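Local coordinates for protein galactose-1-phosphate uridylyltransferase (Pyrobaculum aerophilum str. IM2, PDB 6K5Z) that probably transfers uridylyl groups between UDP-glucose and hexose 1-phosphates in carbohydrate metabolism, and binds zinc and iron, at residues B[205-210]-B[262-267]; B[174-179]-B[191-196]. All blocks are in the same frame, centred on the assembly; numbering follows the deposited sequence.

Interaction 1: residues B[205-210]-B[262-267]; sequences HIYPKR and YYHLHF. With FE (Fe (III) ion), chain I.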
loop_
_atom_site.group_PDB
_atom_site.type_symbol
_atom_site.label_atom_id
_atom_site.label_comp_id
_atom_site.label_asym_id
_atom_site.label_seq_id
_atom_site.Cartn_x
_atom_site.Cartn_y
_atom_site.Cartn_z
ATOM N N HIS B 205 7.281 13.963 -7.761
ATOM C CA HIS B 205 7.329 13.323 -9.054
ATOM C C HIS B 205 8.357 14.071 -9.943
ATOM O O HIS B 205 8.429 15.311 -9.910
ATOM C CB HIS B 205 5.930 13.343 -9.655
ATOM C CG HIS B 205 4.960 12.438 -8.965
ATOM N ND1 HIS B 205 3.777 12.047 -9.549
ATOM C CD2 HIS B 205 5.002 11.824 -7.758
ATOM C CE1 HIS B 205 3.128 11.243 -8.727
ATOM N NE2 HIS B 205 3.850 11.090 -7.636
ATOM N N ILE B 206 9.150 13.319 -10.710
ATOM C CA ILE B 206 10.188 13.899 -11.597
ATOM C C ILE B 206 9.852 13.569 -13.058
ATOM O O ILE B 206 9.877 12.412 -13.482
ATOM C CB ILE B 206 11.614 13.418 -11.210
ATOM C CG1 ILE B 206 11.978 13.946 -9.824
ATOM C CG2 ILE B 206 12.661 13.915 -12.199
ATOM C CD1 ILE B 206 13.199 13.299 -9.218
ATOM N N TYR B 207 9.507 14.601 -13.823
ATOM C CA TYR B 207 9.089 14.432 -15.223
ATOM C C TYR B 207 10.126 15.073 -16.160
ATOM O O TYR B 207 10.717 16.058 -15.805
ATOM C CB TYR B 207 7.743 15.097 -15.442
ATOM C CG TYR B 207 6.500 14.272 -15.090
ATOM C CD1 TYR B 207 5.899 13.427 -16.040
ATOM C CD2 TYR B 207 5.867 14.419 -13.852
ATOM C CE1 TYR B 207 4.745 12.730 -15.746
ATOM C CE2 TYR B 207 4.707 13.730 -13.552
ATOM C CZ TYR B 207 4.165 12.875 -14.494
ATOM O OH TYR B 207 3.024 12.161 -14.189
ATOM N N PRO B 208 10.374 14.476 -17.334
ATOM C CA PRO B 208 11.085 15.171 -18.370
ATOM C C PRO B 208 10.192 16.240 -19.071
ATOM O O PRO B 208 9.066 15.916 -19.484
ATOM C CB PRO B 208 11.460 14.049 -19.340
ATOM C CG PRO B 208 10.451 12.969 -19.143
ATOM C CD PRO B 208 9.874 13.159 -17.783
ATOM N N LYS B 209 10.686 17.488 -19.148
ATOM C CA LYS B 209 10.051 18.615 -19.896
ATOM C C LYS B 209 9.569 18.274 -21.324
ATOM O O LYS B 209 8.495 18.678 -21.730
ATOM C CB LYS B 209 10.974 19.826 -19.914
ATOM C CG LYS B 209 10.999 20.575 -18.594
ATOM C CD LYS B 209 12.115 21.596 -18.571
ATOM C CE LYS B 209 11.975 22.449 -17.332
ATOM N NZ LYS B 209 13.167 23.329 -17.199
ATOM N N ARG B 210 10.312 17.451 -22.021
ATOM C CA ARG B 210 9.885 16.890 -23.300
ATOM C C ARG B 210 9.131 15.535 -23.086
ATOM O O ARG B 210 9.480 14.744 -22.186
ATOM C CB ARG B 210 11.141 16.757 -24.187
ATOM C CG ARG B 210 10.991 16.041 -25.516
ATOM C CD ARG B 210 12.357 15.711 -26.107
ATOM N NE ARG B 210 13.223 16.889 -26.248
ATOM C CZ ARG B 210 13.079 17.853 -27.164
ATOM N NH1 ARG B 210 13.931 18.878 -27.184
ATOM N NH2 ARG B 210 12.087 17.817 -28.060
ATOM N N TYR B 262 0.129 9.420 -25.071
ATOM C CA TYR B 262 -0.803 9.704 -23.962
ATOM C C TYR B 262 -0.191 9.468 -22.583
ATOM O O TYR B 262 -0.588 10.117 -21.611
ATOM C CB TYR B 262 -2.102 8.882 -24.100
ATOM C CG TYR B 262 -1.952 7.413 -24.408
ATOM C CD1 TYR B 262 -1.806 6.467 -23.379
ATOM C CD2 TYR B 262 -1.985 6.956 -25.738
ATOM C CE1 TYR B 262 -1.692 5.103 -23.669
ATOM C CE2 TYR B 262 -1.845 5.607 -26.044
ATOM C CZ TYR B 262 -1.710 4.675 -25.012
ATOM O OH TYR B 262 -1.599 3.328 -25.325
ATOM N N TYR B 263 0.764 8.542 -22.497
ATOM C CA TYR B 263 1.487 8.302 -21.256
ATOM C C TYR B 263 2.888 8.875 -21.365
ATOM O O TYR B 263 3.542 8.727 -22.393
ATOM C CB TYR B 263 1.550 6.803 -20.971
ATOM C CG TYR B 263 1.826 6.478 -19.535
ATOM C CD1 TYR B 263 0.997 6.969 -18.529
ATOM C CD2 TYR B 263 2.927 5.679 -19.165
ATOM C CE1 TYR B 263 1.234 6.682 -17.211
ATOM C CE2 TYR B 263 3.184 5.388 -17.833
ATOM C CZ TYR B 263 2.333 5.889 -16.864
ATOM O OH TYR B 263 2.558 5.599 -15.537
ATOM N N HIS B 264 3.343 9.477 -20.266
ATOM C CA HIS B 264 4.593 10.208 -20.173
ATOM C C HIS B 264 5.328 9.638 -18.924
ATOM O O HIS B 264 4.749 9.589 -17.828
ATOM C CB HIS B 264 4.198 11.667 -19.996
ATOM C CG HIS B 264 5.324 12.656 -19.968
ATOM N ND1 HIS B 264 5.099 14.005 -20.158
ATOM C CD2 HIS B 264 6.656 12.527 -19.745
ATOM C CE1 HIS B 264 6.240 14.664 -20.060
ATOM N NE2 HIS B 264 7.200 13.794 -19.805
ATOM N N LEU B 265 6.581 9.203 -19.093
ATOM C CA LEU B 265 7.327 8.533 -18.012
ATOM C C LEU B 265 7.667 9.464 -16.863
ATOM O O LEU B 265 7.842 10.670 -17.069
ATOM C CB LEU B 265 8.614 7.852 -18.514
ATOM C CG LEU B 265 9.819 8.737 -18.913
ATOM C CD1 LEU B 265 10.668 9.260 -17.739
ATOM C CD2 LEU B 265 10.703 7.947 -19.886
ATOM N N HIS B 266 7.754 8.899 -15.659
ATOM C CA HIS B 266 8.101 9.688 -14.453
ATOM C C HIS B 266 8.587 8.822 -13.306
ATOM O O HIS B 266 8.334 7.609 -13.250
ATOM C CB HIS B 266 6.972 10.594 -14.006
ATOM C CG HIS B 266 5.638 9.923 -13.940
ATOM N ND1 HIS B 266 4.989 9.438 -15.057
ATOM C CD2 HIS B 266 4.811 9.691 -12.893
ATOM C CE1 HIS B 266 3.836 8.910 -14.699
ATOM N NE2 HIS B 266 3.710 9.049 -13.393
ATOM N N PHE B 267 9.397 9.448 -12.466
ATOM C CA PHE B 267 9.902 8.826 -11.269
ATOM C C PHE B 267 9.040 9.383 -10.175
ATOM O O PHE B 267 8.858 10.606 -10.118
ATOM C CB PHE B 267 11.350 9.192 -10.996
ATOM C CG PHE B 267 12.314 8.518 -11.918
ATOM C CD1 PHE B 267 12.570 9.066 -13.178
ATOM C CD2 PHE B 267 12.949 7.344 -11.535
ATOM C CE1 PHE B 267 13.448 8.434 -14.043
ATOM C CE2 PHE B 267 13.819 6.703 -12.382
ATOM C CZ PHE B 267 14.079 7.241 -13.646
HETATM FE FE FE I . 2.515 7.819 -11.655
HETATM O O HOH W 1 1.765 10.187 -11.736
#
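I206 and F267 pair across two neighbouring antiparallel strands, 202-208 and 266-271, of the long half-barrel sheet. They form a hydrogen-bonded pair. I206 N donates to F267 O at 2.8 Å, nearly straight and in the carbonyl plane. F267 N returns a longer bond to I206 O. The side chains of I206 and F267 lie on one face of the sheet, against helix 220-240.

H205, Y207 and H266 lie on the other face and, with loop residue H264, form an aromatic cluster. Y207 and H266 lie side by side in an offset stack, planes 15° apart. H266 CB sits over the centre of the Y207 ring, 3.5 Å from its centroid, a CH-pi contact. With chi1 48°, H266 CG lies between the backbone N and the carbonyl carbon, which lays the imidazole against a face of the Y207 ring. The edge of Y207 meets the face of H264, planes at 80°. Y207 OH lies over the H266 ring and bonds to H172.

P208 and H264 lie alongside each other, running opposite ways. P208 O takes a weak bond from H264 NE2, 2.8 Å away. P208 CG also touches L265 CD1 at 4.0 Å.

H264 and H266 each bind a metal. H264 binds zinc with C170, C173 and H211. H266 binds iron(III) with E156, H252 and E268, and a water lies 2.5 Å from the iron. H266 ND1 donates to H264 O at 2.8 Å, close to the ring plane. This bond helps fix the imidazole's rotation and leaves NE2 to reach the iron at 2.4 Å.

Interaction 2: residues B[174-179]-B[191-196]; sequences RIVEKE and KAFVPF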
loop_
_atom_site.group_PDB
_atom_site.type_symbol
_atom_site.label_atom_id
_atom_site.label_comp_id
_atom_site.label_asym_id
_atom_site.label_seq_id
_atom_site.Cartn_x
_atom_site.Cartn_y
_atom_site.Cartn_z
ATOM N N ARG B 174 0.567 18.639 -19.930
ATOM C CA ARG B 174 -0.246 19.756 -19.481
ATOM C C ARG B 174 -0.012 19.999 -17.996
ATOM O O ARG B 174 0.127 21.142 -17.567
ATOM C CB ARG B 174 -1.725 19.462 -19.745
ATOM C CG ARG B 174 -2.686 20.546 -19.285
ATOM C CD ARG B 174 -2.611 21.782 -20.167
ATOM N NE ARG B 174 -3.635 22.763 -19.818
ATOM C CZ ARG B 174 -3.507 23.665 -18.851
ATOM N NH1 ARG B 174 -2.395 23.712 -18.131
ATOM N NH2 ARG B 174 -4.490 24.520 -18.601
ATOM N N ILE B 175 0.037 18.929 -17.212
ATOM C CA ILE B 175 0.287 19.063 -15.781
ATOM C C ILE B 175 1.680 19.613 -15.472
ATOM O O ILE B 175 1.841 20.482 -14.617
ATOM C CB ILE B 175 0.139 17.713 -15.054
ATOM C CG1 ILE B 175 -1.296 17.199 -15.159
ATOM C CG2 ILE B 175 0.549 17.846 -13.596
ATOM C CD1 ILE B 175 -1.524 15.891 -14.436
ATOM N N VAL B 176 2.686 19.100 -16.173
ATOM C CA VAL B 176 4.063 19.527 -15.947
ATOM C C VAL B 176 4.338 20.989 -16.280
ATOM O O VAL B 176 4.981 21.696 -15.507
ATOM C CB VAL B 176 5.052 18.650 -16.740
ATOM C CG1 VAL B 176 6.445 19.259 -16.709
ATOM C CG2 VAL B 176 5.065 17.232 -16.192
ATOM N N GLU B 177 3.840 21.440 -17.425
ATOM C CA GLU B 177 4.049 22.820 -17.856
ATOM C C GLU B 177 3.378 23.837 -16.945
ATOM O O GLU B 177 3.937 24.892 -16.652
ATOM C CB GLU B 177 3.599 23.016 -19.305
ATOM C CG GLU B 177 3.974 24.374 -19.877
ATOM C CD GLU B 177 5.431 24.726 -19.643
ATOM O OE1 GLU B 177 6.257 23.799 -19.514
ATOM O OE2 GLU B 177 5.752 25.932 -19.587
ATOM N N LYS B 178 2.171 23.511 -16.502
ATOM C CA LYS B 178 1.401 24.401 -15.648
ATOM C C LYS B 178 1.987 24.534 -14.247
ATOM O O LYS B 178 2.007 25.619 -13.673
ATOM C CB LYS B 178 -0.054 23.934 -15.565
ATOM C CG LYS B 178 -1.029 25.020 -15.141
ATOM C CD LYS B 178 -2.465 24.530 -15.204
ATOM C CE LYS B 178 -3.443 25.693 -15.161
ATOM N NZ LYS B 178 -3.235 26.557 -13.965
ATOM N N GLU B 179 2.462 23.421 -13.703
ATOM C CA GLU B 179 3.007 23.408 -12.351
ATOM C C GLU B 179 4.284 24.216 -12.156
ATOM O O GLU B 179 5.266 24.026 -12.871
ATOM C CB GLU B 179 3.274 21.959 -11.934
ATOM C CG GLU B 179 3.801 21.803 -10.521
ATOM C CD GLU B 179 2.711 21.949 -9.484
ATOM O OE1 GLU B 179 2.765 22.914 -8.694
ATOM O OE2 GLU B 179 1.793 21.104 -9.469
ATOM N N LYS B 191 11.632 18.337 -14.698
ATOM C CA LYS B 191 10.913 19.038 -13.667
ATOM C C LYS B 191 10.532 18.057 -12.506
ATOM O O LYS B 191 10.066 16.932 -12.742
ATOM C CB LYS B 191 9.704 19.725 -14.296
ATOM C CG LYS B 191 9.330 20.993 -13.569
ATOM C CD LYS B 191 8.124 21.704 -14.175
ATOM C CE LYS B 191 8.504 22.841 -15.116
ATOM N NZ LYS B 191 7.333 23.712 -15.376
ATOM N N ALA B 192 10.787 18.522 -11.277
ATOM C CA ALA B 192 10.549 17.821 -10.042
ATOM C C ALA B 192 9.670 18.689 -9.133
ATOM O O ALA B 192 10.079 19.781 -8.707
ATOM C CB ALA B 192 11.859 17.522 -9.345
ATOM N N PHE B 193 8.476 18.181 -8.806
ATOM C CA PHE B 193 7.473 18.941 -8.013
ATOM C C PHE B 193 6.661 17.998 -7.120
ATOM O O PHE B 193 6.577 16.797 -7.380
ATOM C CB PHE B 193 6.502 19.694 -8.935
ATOM C CG PHE B 193 5.763 18.793 -9.873
ATOM C CD1 PHE B 193 6.371 18.325 -11.019
ATOM C CD2 PHE B 193 4.467 18.405 -9.610
ATOM C CE1 PHE B 193 5.698 17.507 -11.908
ATOM C CE2 PHE B 193 3.789 17.576 -10.471
ATOM C CZ PHE B 193 4.402 17.120 -11.621
ATOM N N VAL B 194 6.110 18.574 -6.065
ATOM C CA VAL B 194 5.160 17.902 -5.187
ATOM C C VAL B 194 3.829 17.904 -5.877
ATOM O O VAL B 194 3.266 18.963 -6.079
ATOM C CB VAL B 194 4.971 18.652 -3.862
ATOM C CG1 VAL B 194 3.842 18.017 -3.063
ATOM C CG2 VAL B 194 6.259 18.640 -3.051
ATOM N N PRO B 195 3.304 16.731 -6.240
ATOM C CA PRO B 195 2.045 16.807 -6.990
ATOM C C PRO B 195 0.876 17.311 -6.150
ATOM O O PRO B 195 0.914 17.213 -4.912
ATOM C CB PRO B 195 1.827 15.378 -7.474
ATOM C CG PRO B 195 2.723 14.535 -6.657
ATOM C CD PRO B 195 3.862 15.373 -6.229
ATOM N N PHE B 196 -0.137 17.883 -6.817
ATOM C CA PHE B 196 -1.383 18.312 -6.143
ATOM C C PHE B 196 -2.048 17.105 -5.430
ATOM O O PHE B 196 -2.527 17.178 -4.285
ATOM C CB PHE B 196 -2.353 18.939 -7.167
ATOM C CG PHE B 196 -3.652 19.394 -6.565
ATOM C CD1 PHE B 196 -3.715 20.572 -5.836
ATOM C CD2 PHE B 196 -4.808 18.619 -6.700
ATOM C CE1 PHE B 196 -4.916 20.993 -5.274
ATOM C CE2 PHE B 196 -6.007 19.024 -6.141
ATOM C CZ PHE B 196 -6.061 20.215 -5.429
#
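K191 reaches from its strand to the C-terminal end of helix 171-178 and gives its ammonium to two backbone carbonyls. K191 NZ bonds to V176 O at 3.1 Å, from a position tilted out of the carbonyl plane. It also bonds to E179 O at 3.3 Å, nearly in line with that C=O. The carbonyls at this helix end are likely to favour the positive charge. E177 OE1 lies 4.3 Å from K191 NZ, too far for a salt bridge. The lysine chain is extended as far as CD and bends at chi3 (-98°), which swings NZ in toward both oxygens. With an alanine in its place, V176 O and E179 O would probably lose their shared donor, and a gap would open beside V176.

Apolar contacts flank the bonds. V176 CG1 lies 3.9 Å from K191 CD, where the two side chains run antiparallel alongside each other. V176 CG2 and I175 CG2 reach the F193 ring obliquely. E179 covers one face of that ring with CB, and its CG comes 3.6 Å from F193 CD2. The E179 carboxylate is tilted only 19° from the ring plane.

This is a helix packed across a strand. The axes of helix 174-178 and strand 191-193 cross at 82°, 9.7 Å apart at closest. Helix 171-178 carries C173 of a zinc site, and strand 190-193 belongs to the half-barrel sheet.

A second shell holds these groups: E179 forms a salt bridge with R182, and strand 190-193 is bonded through its backbone to strands 183-186 and 202-208. F8 of the second subunit packs on I175, and Y68 of that subunit stacks on F196.

Overall arrangement
Both contacts are mostly buried; each has one exposed residue, R210 or E177, and interaction 1 lies nearer the centre of the chain. They share one sheet. Strands 190-193 and 202-208 are neighbours, with probable backbone bonds from Y207 N to K191 O (2.6 Å) and from H205 N to F193 O. Y207 joins the two contacts directly, because its ring also packs on V176. Interaction 1 pairs strand with strand and places ligands for iron and zinc. Interaction 2 sets a helix on the sheet through a lysine and a phenylalanine. It binds no metal itself, and its outer side meets the second subunit.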